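Local coordinates for protein endoglucanase A (Clostridium cellulolyticum, PDB 1EDG) that hydrolyses internal beta-1,4-glucosidic bonds in cellulose, using a catalytic domain of glycoside hydrolase family 5 built as a TIM barrel, at residues A[123-128]-A[172-177]; A[321-326]-A[365-370]. All blocks are in the same frame, centred on the assembly; numbering follows the deposited sequence.

Contact 1: residues A[123-128]-A[172-177]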
ATOM      1  N   HIS A 123      -7.456  -8.021   2.803  1.00  9.64           N
ATOM      2  CA  HIS A 123      -8.836  -8.361   2.443  1.00 11.55           C
ATOM      3  C   HIS A 123      -9.564  -8.940   3.660  1.00 12.96           C
ATOM      4  O   HIS A 123      -9.929 -10.122   3.688  1.00 13.29           O
ATOM      5  CB  HIS A 123      -8.862  -9.353   1.273  1.00 11.42           C
ATOM      6  CG  HIS A 123      -8.334  -8.791  -0.016  1.00 13.11           C
ATOM      7  ND1 HIS A 123      -7.431  -9.470  -0.811  1.00 13.13           N
ATOM      8  CD2 HIS A 123      -8.616  -7.639  -0.670  1.00 11.68           C
ATOM      9  CE1 HIS A 123      -7.186  -8.762  -1.900  1.00 11.02           C
ATOM     10  NE2 HIS A 123      -7.893  -7.648  -1.839  1.00 15.40           N
ATOM     11  N   ASP A 124      -9.742  -8.101   4.678  1.00 11.32           N
ATOM     12  CA  ASP A 124     -10.401  -8.515   5.909  1.00 10.63           C
ATOM     13  C   ASP A 124     -11.714  -7.782   6.175  1.00 10.92           C
ATOM     14  O   ASP A 124     -12.196  -7.756   7.306  1.00 10.53           O
ATOM     15  CB  ASP A 124      -9.447  -8.376   7.095  1.00 10.22           C
ATOM     16  CG  ASP A 124      -8.363  -9.445   7.104  1.00 11.41           C
ATOM     17  OD1 ASP A 124      -8.548 -10.488   6.439  1.00 11.48           O
ATOM     18  OD2 ASP A 124      -7.340  -9.260   7.797  1.00  9.18           O
ATOM     19  N   VAL A 125     -12.266  -7.158   5.137  1.00 11.45           N
ATOM     20  CA  VAL A 125     -13.545  -6.464   5.258  1.00 13.91           C
ATOM     21  C   VAL A 125     -14.574  -7.570   5.016  1.00 14.32           C
ATOM     22  O   VAL A 125     -14.807  -7.966   3.870  1.00 14.27           O
ATOM     23  CB  VAL A 125     -13.721  -5.358   4.181  1.00 14.08           C
ATOM     24  CG1 VAL A 125     -15.035  -4.600   4.410  1.00 16.05           C
ATOM     25  CG2 VAL A 125     -12.546  -4.393   4.205  1.00 14.47           C
ATOM     26  N   ASP A 126     -15.146  -8.085   6.099  1.00 13.81           N
ATOM     27  CA  ASP A 126     -16.114  -9.172   6.039  1.00 14.58           C
ATOM     28  C   ASP A 126     -16.956  -9.083   7.306  1.00 14.17           C
ATOM     29  O   ASP A 126     -16.429  -9.198   8.412  1.00 14.26           O
ATOM     30  CB  ASP A 126     -15.361 -10.507   6.017  1.00 16.80           C
ATOM     31  CG  ASP A 126     -16.271 -11.693   5.769  1.00 21.61           C
ATOM     32  OD1 ASP A 126     -17.093 -12.022   6.645  1.00 20.90           O
ATOM     33  OD2 ASP A 126     -16.162 -12.305   4.690  1.00 25.24           O
ATOM     34  N   LYS A 127     -18.266  -8.945   7.143  1.00 14.81           N
ATOM     35  CA  LYS A 127     -19.187  -8.816   8.274  1.00 15.68           C
ATOM     36  C   LYS A 127     -19.111  -9.918   9.327  1.00 15.05           C
ATOM     37  O   LYS A 127     -19.230  -9.652  10.523  1.00 16.07           O
ATOM     38  CB  LYS A 127     -20.622  -8.703   7.755  1.00 16.82           C
ATOM     39  CG  LYS A 127     -20.875  -7.437   6.969  1.00 19.03           C
ATOM     40  CD  LYS A 127     -22.212  -7.463   6.263  1.00 21.03           C
ATOM     41  CE  LYS A 127     -22.435  -6.157   5.526  1.00 23.66           C
ATOM     42  NZ  LYS A 127     -23.691  -6.151   4.735  1.00 26.81           N
ATOM     43  N   VAL A 128     -18.904 -11.150   8.882  1.00 15.37           N
ATOM     44  CA  VAL A 128     -18.845 -12.294   9.784  1.00 16.80           C
ATOM     45  C   VAL A 128     -17.469 -12.610  10.350  1.00 16.35           C
ATOM     46  O   VAL A 128     -17.303 -12.758  11.560  1.00 17.69           O
ATOM     47  CB  VAL A 128     -19.373 -13.568   9.080  1.00 18.01           C
ATOM     48  CG1 VAL A 128     -19.361 -14.747  10.040  1.00 19.17           C
ATOM     49  CG2 VAL A 128     -20.771 -13.325   8.529  1.00 18.09           C
ATOM     50  N   ARG A 172     -14.091  -0.078   3.336  1.00 13.04           N
ATOM     51  CA  ARG A 172     -15.165   0.462   2.515  1.00 14.55           C
ATOM     52  C   ARG A 172     -16.446  -0.337   2.727  1.00 14.38           C
ATOM     53  O   ARG A 172     -16.435  -1.370   3.398  1.00 14.46           O
ATOM     54  CB  ARG A 172     -14.749   0.344   1.043  1.00 13.13           C
ATOM     55  CG  ARG A 172     -14.588  -1.110   0.582  1.00 13.36           C
ATOM     56  CD  ARG A 172     -13.826  -1.227  -0.727  1.00 15.07           C
ATOM     57  NE  ARG A 172     -13.805  -2.599  -1.233  1.00 15.04           N
ATOM     58  CZ  ARG A 172     -13.010  -3.569  -0.784  1.00 15.78           C
ATOM     59  NH1 ARG A 172     -12.146  -3.338   0.194  1.00 14.90           N
ATOM     60  NH2 ARG A 172     -13.077  -4.780  -1.319  1.00 15.99           N
ATOM     61  N   LEU A 173     -17.536   0.129   2.121  1.00 16.35           N
ATOM     62  CA  LEU A 173     -18.820  -0.559   2.215  1.00 17.58           C
ATOM     63  C   LEU A 173     -18.937  -1.564   1.069  1.00 17.26           C
ATOM     64  O   LEU A 173     -19.487  -1.253   0.013  1.00 18.96           O
ATOM     65  CB  LEU A 173     -19.975   0.448   2.162  1.00 17.10           C
ATOM     66  CG  LEU A 173     -20.065   1.429   3.334  1.00 16.37           C
ATOM     67  CD1 LEU A 173     -21.140   2.466   3.057  1.00 17.18           C
ATOM     68  CD2 LEU A 173     -20.346   0.677   4.631  1.00 16.51           C
ATOM     69  N   VAL A 174     -18.399  -2.764   1.274  1.00 18.64           N
ATOM     70  CA  VAL A 174     -18.438  -3.807   0.252  1.00 19.35           C
ATOM     71  C   VAL A 174     -19.887  -4.106  -0.125  1.00 22.50           C
ATOM     72  O   VAL A 174     -20.741  -4.281   0.745  1.00 23.31           O
ATOM     73  CB  VAL A 174     -17.760  -5.111   0.737  1.00 19.54           C
ATOM     74  CG1 VAL A 174     -17.769  -6.149  -0.367  1.00 19.30           C
ATOM     75  CG2 VAL A 174     -16.330  -4.834   1.176  1.00 18.78           C
ATOM     76  N   GLY A 175     -20.166  -4.127  -1.421  1.00 24.68           N
ATOM     77  CA  GLY A 175     -21.513  -4.404  -1.881  1.00 26.68           C
ATOM     78  C   GLY A 175     -22.340  -3.155  -2.113  1.00 27.45           C
ATOM     79  O   GLY A 175     -23.252  -3.163  -2.941  1.00 29.91           O
ATOM     80  N   HIS A 176     -22.013  -2.077  -1.404  1.00 27.54           N
ATOM     81  CA  HIS A 176     -22.734  -0.810  -1.531  1.00 27.23           C
ATOM     82  C   HIS A 176     -22.469  -0.164  -2.891  1.00 27.95           C
ATOM     83  O   HIS A 176     -21.462  -0.451  -3.545  1.00 28.16           O
ATOM     84  CB  HIS A 176     -22.309   0.141  -0.403  1.00 28.33           C
ATOM     85  CG  HIS A 176     -23.171   1.362  -0.265  1.00 29.40           C
ATOM     86  ND1 HIS A 176     -24.344   1.370   0.457  1.00 30.65           N
ATOM     87  CD2 HIS A 176     -23.006   2.628  -0.720  1.00 29.44           C
ATOM     88  CE1 HIS A 176     -24.865   2.585   0.443  1.00 29.64           C
ATOM     89  NE2 HIS A 176     -24.071   3.367  -0.267  1.00 29.62           N
ATOM     90  N   ALA A 177     -23.383   0.707  -3.311  1.00 28.20           N
ATOM     91  CA  ALA A 177     -23.253   1.412  -4.582  1.00 28.33           C
ATOM     92  C   ALA A 177     -22.024   2.317  -4.601  1.00 28.00           C
ATOM     93  O   ALA A 177     -21.419   2.532  -5.649  1.00 29.40           O
ATOM     94  CB  ALA A 177     -24.504   2.228  -4.854  1.00 29.45           C
TER
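V125 and V174 face each other with their CA atoms 7.5 Å apart, each on an irregular backbone, the second entering a type II beta turn from L173 to H176. In this (beta/alpha)8 barrel the two loops follow neighbouring parallel strands, 116-120 and 163-166, and so rise from the strands' C-terminal ends, where TIM-barrel enzymes carry their active sites. The turn is closed by H176 N bonding to L173 O at 3.0 Å, and G175 takes the positive phi (94°) of its third position.

In V125 CG1 lies trans to the main-chain N (chi1 -176°), which sends it to V174, while V174 answers with CG2, the branch beside its own N. CG1 of V125 reaches CG2 of V174 at 3.5 Å, tight for two methyl carbons, and also rests on the carbonyl of R172, 3.7 Å from its O. The other branch, CG2, comes up obliquely to R172 NH1 at 4.2 Å.

Little freedom is left to that guanidinium. NE is salt-bridged to E179, whose carboxylate also takes G175 N, and NH1 donates to the main-chain O of E170. Y131 packs on V125 from within its own loop. V174 CG2 serves two neighbours: it touches V125 CG1 and also lies 3.9 Å above the plane of the R172 guanidinium, toward its rim.

Contact 2: residues A[321-326]-A[365-370]; sequences EYMSYY and PEIIDG
M323 and S324, side by side on helix 316-332, meet I367 and G370, one turn apart on helix 365-374. These are the last two peripheral helices of the TIM barrel, and the four residues are all buried.

Just before the contact, Y322 sends its ring to the other flank of its helix, where the hydroxyl bonds to C257 O and the ring packs edge-to-face with F261 and W274. M323 follows. Its CB and CG lie against the CG2 branch of I367, with CG the closer at 3.7 Å. The bend at chi2 (-50°) carries SD away from the isoleucine, a second at chi3 turns the methyl CE, and the side chain also packs on C308 of strand 303-308.

At S324 the backbones draw together, its CA only 5.1 Å from that of G370. OG stands 3.5 Å from G370 CA, a close approach possible because the glycine carries no side chain. With chi1 at -69°, OG points back down its own helix and bonds to V320 O, so the hydroxyl's polar need is met within the helix while it presses on the glycine. Further on, Y326, like M323, packs on C308 of strand 303-308, and also on I305.

Helix 316-332 therefore lies over strand 303-308 with helix 279-297 along one flank and helix 365-374 along another. The latter reaches onward to helix 64-73 through a salt bridge from D369 to K73, closing the outer ring of helices.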
ATOM      1  N   GLU A 321       6.792   5.980 -19.737  1.00 10.11           N
ATOM      2  CA  GLU A 321       6.576   7.421 -19.611  1.00 11.19           C
ATOM      3  C   GLU A 321       5.634   7.760 -18.451  1.00 11.96           C
ATOM      4  O   GLU A 321       5.936   8.638 -17.631  1.00 11.13           O
ATOM      5  CB  GLU A 321       6.058   7.992 -20.934  1.00 12.23           C
ATOM      6  CG  GLU A 321       7.109   7.959 -22.045  1.00 14.25           C
ATOM      7  CD  GLU A 321       6.542   8.247 -23.421  1.00 17.88           C
ATOM      8  OE1 GLU A 321       5.360   7.932 -23.668  1.00 18.26           O
ATOM      9  OE2 GLU A 321       7.289   8.777 -24.270  1.00 19.36           O
ATOM     10  N   TYR A 322       4.524   7.029 -18.355  1.00 11.97           N
ATOM     11  CA  TYR A 322       3.547   7.237 -17.288  1.00  9.96           C
ATOM     12  C   TYR A 322       4.146   6.992 -15.900  1.00  9.21           C
ATOM     13  O   TYR A 322       4.039   7.849 -15.019  1.00  9.68           O
ATOM     14  CB  TYR A 322       2.308   6.352 -17.511  1.00  9.97           C
ATOM     15  CG  TYR A 322       1.352   6.281 -16.328  1.00 11.60           C
ATOM     16  CD1 TYR A 322       0.422   7.299 -16.085  1.00 11.59           C
ATOM     17  CD2 TYR A 322       1.377   5.191 -15.456  1.00 11.57           C
ATOM     18  CE1 TYR A 322      -0.460   7.223 -14.997  1.00 12.08           C
ATOM     19  CE2 TYR A 322       0.508   5.106 -14.373  1.00 11.66           C
ATOM     20  CZ  TYR A 322      -0.406   6.119 -14.147  1.00 11.99           C
ATOM     21  OH  TYR A 322      -1.259   6.011 -13.071  1.00 12.76           O
ATOM     22  N   MET A 323       4.787   5.845 -15.693  1.00  8.63           N
ATOM     23  CA  MET A 323       5.363   5.557 -14.378  1.00 10.00           C
ATOM     24  C   MET A 323       6.482   6.526 -13.987  1.00 11.21           C
ATOM     25  O   MET A 323       6.595   6.911 -12.817  1.00 10.92           O
ATOM     26  CB  MET A 323       5.838   4.103 -14.270  1.00 10.65           C
ATOM     27  CG  MET A 323       4.703   3.066 -14.238  1.00 12.16           C
ATOM     28  SD  MET A 323       3.384   3.433 -13.012  1.00 14.40           S
ATOM     29  CE  MET A 323       4.290   3.357 -11.458  1.00 13.74           C
ATOM     30  N   SER A 324       7.303   6.922 -14.962  1.00  9.73           N
ATOM     31  CA  SER A 324       8.401   7.870 -14.705  1.00 10.34           C
ATOM     32  C   SER A 324       7.856   9.221 -14.237  1.00  8.74           C
ATOM     33  O   SER A 324       8.330   9.784 -13.242  1.00  9.35           O
ATOM     34  CB  SER A 324       9.269   8.067 -15.962  1.00  9.62           C
ATOM     35  OG  SER A 324      10.003   6.892 -16.267  1.00 11.25           O
ATOM     36  N   TYR A 325       6.857   9.720 -14.961  1.00  7.31           N
ATOM     37  CA  TYR A 325       6.212  10.994 -14.653  1.00  9.11           C
ATOM     38  C   TYR A 325       5.509  10.932 -13.286  1.00  9.44           C
ATOM     39  O   TYR A 325       5.616  11.856 -12.475  1.00  9.07           O
ATOM     40  CB  TYR A 325       5.205  11.323 -15.756  1.00 10.26           C
ATOM     41  CG  TYR A 325       4.490  12.650 -15.600  1.00 12.67           C
ATOM     42  CD1 TYR A 325       5.057  13.830 -16.078  1.00 11.54           C
ATOM     43  CD2 TYR A 325       3.221  12.714 -15.020  1.00 13.08           C
ATOM     44  CE1 TYR A 325       4.378  15.040 -15.988  1.00 13.80           C
ATOM     45  CE2 TYR A 325       2.531  13.920 -14.924  1.00 13.50           C
ATOM     46  CZ  TYR A 325       3.114  15.079 -15.411  1.00 14.32           C
ATOM     47  OH  TYR A 325       2.421  16.264 -15.326  1.00 15.30           O
ATOM     48  N   TYR A 326       4.794   9.834 -13.045  1.00  8.47           N
ATOM     49  CA  TYR A 326       4.075   9.614 -11.793  1.00  7.49           C
ATOM     50  C   TYR A 326       5.038   9.700 -10.597  1.00  6.82           C
ATOM     51  O   TYR A 326       4.808  10.458  -9.650  1.00  8.25           O
ATOM     52  CB  TYR A 326       3.381   8.235 -11.839  1.00  7.49           C
ATOM     53  CG  TYR A 326       2.396   7.953 -10.718  1.00  9.66           C
ATOM     54  CD1 TYR A 326       2.840   7.687  -9.420  1.00  8.85           C
ATOM     55  CD2 TYR A 326       1.019   7.928 -10.965  1.00 10.24           C
ATOM     56  CE1 TYR A 326       1.939   7.401  -8.392  1.00  9.42           C
ATOM     57  CE2 TYR A 326       0.106   7.640  -9.941  1.00  9.40           C
ATOM     58  CZ  TYR A 326       0.576   7.376  -8.658  1.00  9.55           C
ATOM     59  OH  TYR A 326      -0.305   7.069  -7.648  1.00  9.74           O
ATOM     60  N   PRO A 365      11.854  -4.218 -17.409  1.00 14.52           N
ATOM     61  CA  PRO A 365      12.881  -3.439 -16.716  1.00 12.28           C
ATOM     62  C   PRO A 365      12.925  -1.934 -16.965  1.00 11.42           C
ATOM     63  O   PRO A 365      13.250  -1.180 -16.049  1.00 12.01           O
ATOM     64  CB  PRO A 365      14.178  -4.147 -17.112  1.00 13.26           C
ATOM     65  CG  PRO A 365      13.885  -4.652 -18.481  1.00 13.52           C
ATOM     66  CD  PRO A 365      12.474  -5.181 -18.343  1.00 14.45           C
ATOM     67  N   GLU A 366      12.577  -1.493 -18.172  1.00 11.02           N
ATOM     68  CA  GLU A 366      12.596  -0.061 -18.489  1.00 12.42           C
ATOM     69  C   GLU A 366      11.642   0.722 -17.586  1.00 14.16           C
ATOM     70  O   GLU A 366      11.950   1.839 -17.173  1.00 13.11           O
ATOM     71  CB  GLU A 366      12.237   0.196 -19.951  1.00 13.59           C
ATOM     72  CG  GLU A 366      13.221  -0.377 -20.967  1.00 14.90           C
ATOM     73  CD  GLU A 366      12.853  -1.774 -21.448  1.00 17.12           C
ATOM     74  OE1 GLU A 366      12.076  -2.482 -20.764  1.00 16.29           O
ATOM     75  OE2 GLU A 366      13.337  -2.158 -22.533  1.00 17.24           O
ATOM     76  N   ILE A 367      10.490   0.130 -17.274  1.00 13.40           N
ATOM     77  CA  ILE A 367       9.510   0.787 -16.408  1.00 11.73           C
ATOM     78  C   ILE A 367      10.107   0.976 -15.020  1.00 10.99           C
ATOM     79  O   ILE A 367      10.107   2.083 -14.480  1.00 11.05           O
ATOM     80  CB  ILE A 367       8.205  -0.043 -16.271  1.00 12.57           C
ATOM     81  CG1 ILE A 367       7.467  -0.104 -17.613  1.00 11.45           C
ATOM     82  CG2 ILE A 367       7.302   0.563 -15.188  1.00 12.12           C
ATOM     83  CD1 ILE A 367       6.261  -1.047 -17.608  1.00 11.70           C
ATOM     84  N   ILE A 368      10.676  -0.091 -14.466  1.00 11.10           N
ATOM     85  CA  ILE A 368      11.240  -0.004 -13.125  1.00 13.83           C
ATOM     86  C   ILE A 368      12.513   0.860 -13.040  1.00 13.00           C
ATOM     87  O   ILE A 368      12.745   1.533 -12.027  1.00 12.47           O
ATOM     88  CB  ILE A 368      11.372  -1.412 -12.435  1.00 17.25           C
ATOM     89  CG1 ILE A 368      12.820  -1.808 -12.223  1.00 19.79           C
ATOM     90  CG2 ILE A 368      10.568  -2.473 -13.172  1.00 18.53           C
ATOM     91  CD1 ILE A 368      13.296  -1.471 -10.848  1.00 23.22           C
ATOM     92  N   ASP A 369      13.304   0.895 -14.111  1.00 12.73           N
ATOM     93  CA  ASP A 369      14.510   1.728 -14.114  1.00 13.07           C
ATOM     94  C   ASP A 369      14.111   3.204 -14.153  1.00 13.03           C
ATOM     95  O   ASP A 369      14.788   4.048 -13.567  1.00 14.20           O
ATOM     96  CB  ASP A 369      15.429   1.371 -15.286  1.00 13.99           C
ATOM     97  CG  ASP A 369      16.113   0.027 -15.096  1.00 16.05           C
ATOM     98  OD1 ASP A 369      16.189  -0.444 -13.940  1.00 15.77           O
ATOM     99  OD2 ASP A 369      16.571  -0.569 -16.092  1.00 16.81           O
ATOM    100  N   GLY A 370      13.002   3.495 -14.831  1.00 11.24           N
ATOM    101  CA  GLY A 370      12.490   4.853 -14.901  1.00 10.93           C
ATOM    102  C   GLY A 370      12.020   5.292 -13.520  1.00 11.49           C
ATOM    103  O   GLY A 370      12.241   6.433 -13.104  1.00 10.26           O
TER

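How the contacts relate
From the N terminus the chain builds the first barrel strands before reaching contact 1, which closes a loop of 43 intervening residues holding helix 138-155 and strand 163-166. It ties together the segments that follow the third and fourth strands. Three more strands and their helices follow before contact 2 opens on helix 316-332. It closes over 38 residues, including strand 336-339 and the small hairpin 355-356/361-362, to join the two final helices. The loops run in series, neither nested nor crossed. The centres of contact 1 and contact 2 are about 33 Å apart, on opposite sides of the chain's centre, and the nearest atoms of the two contacts stay about 17 Å apart.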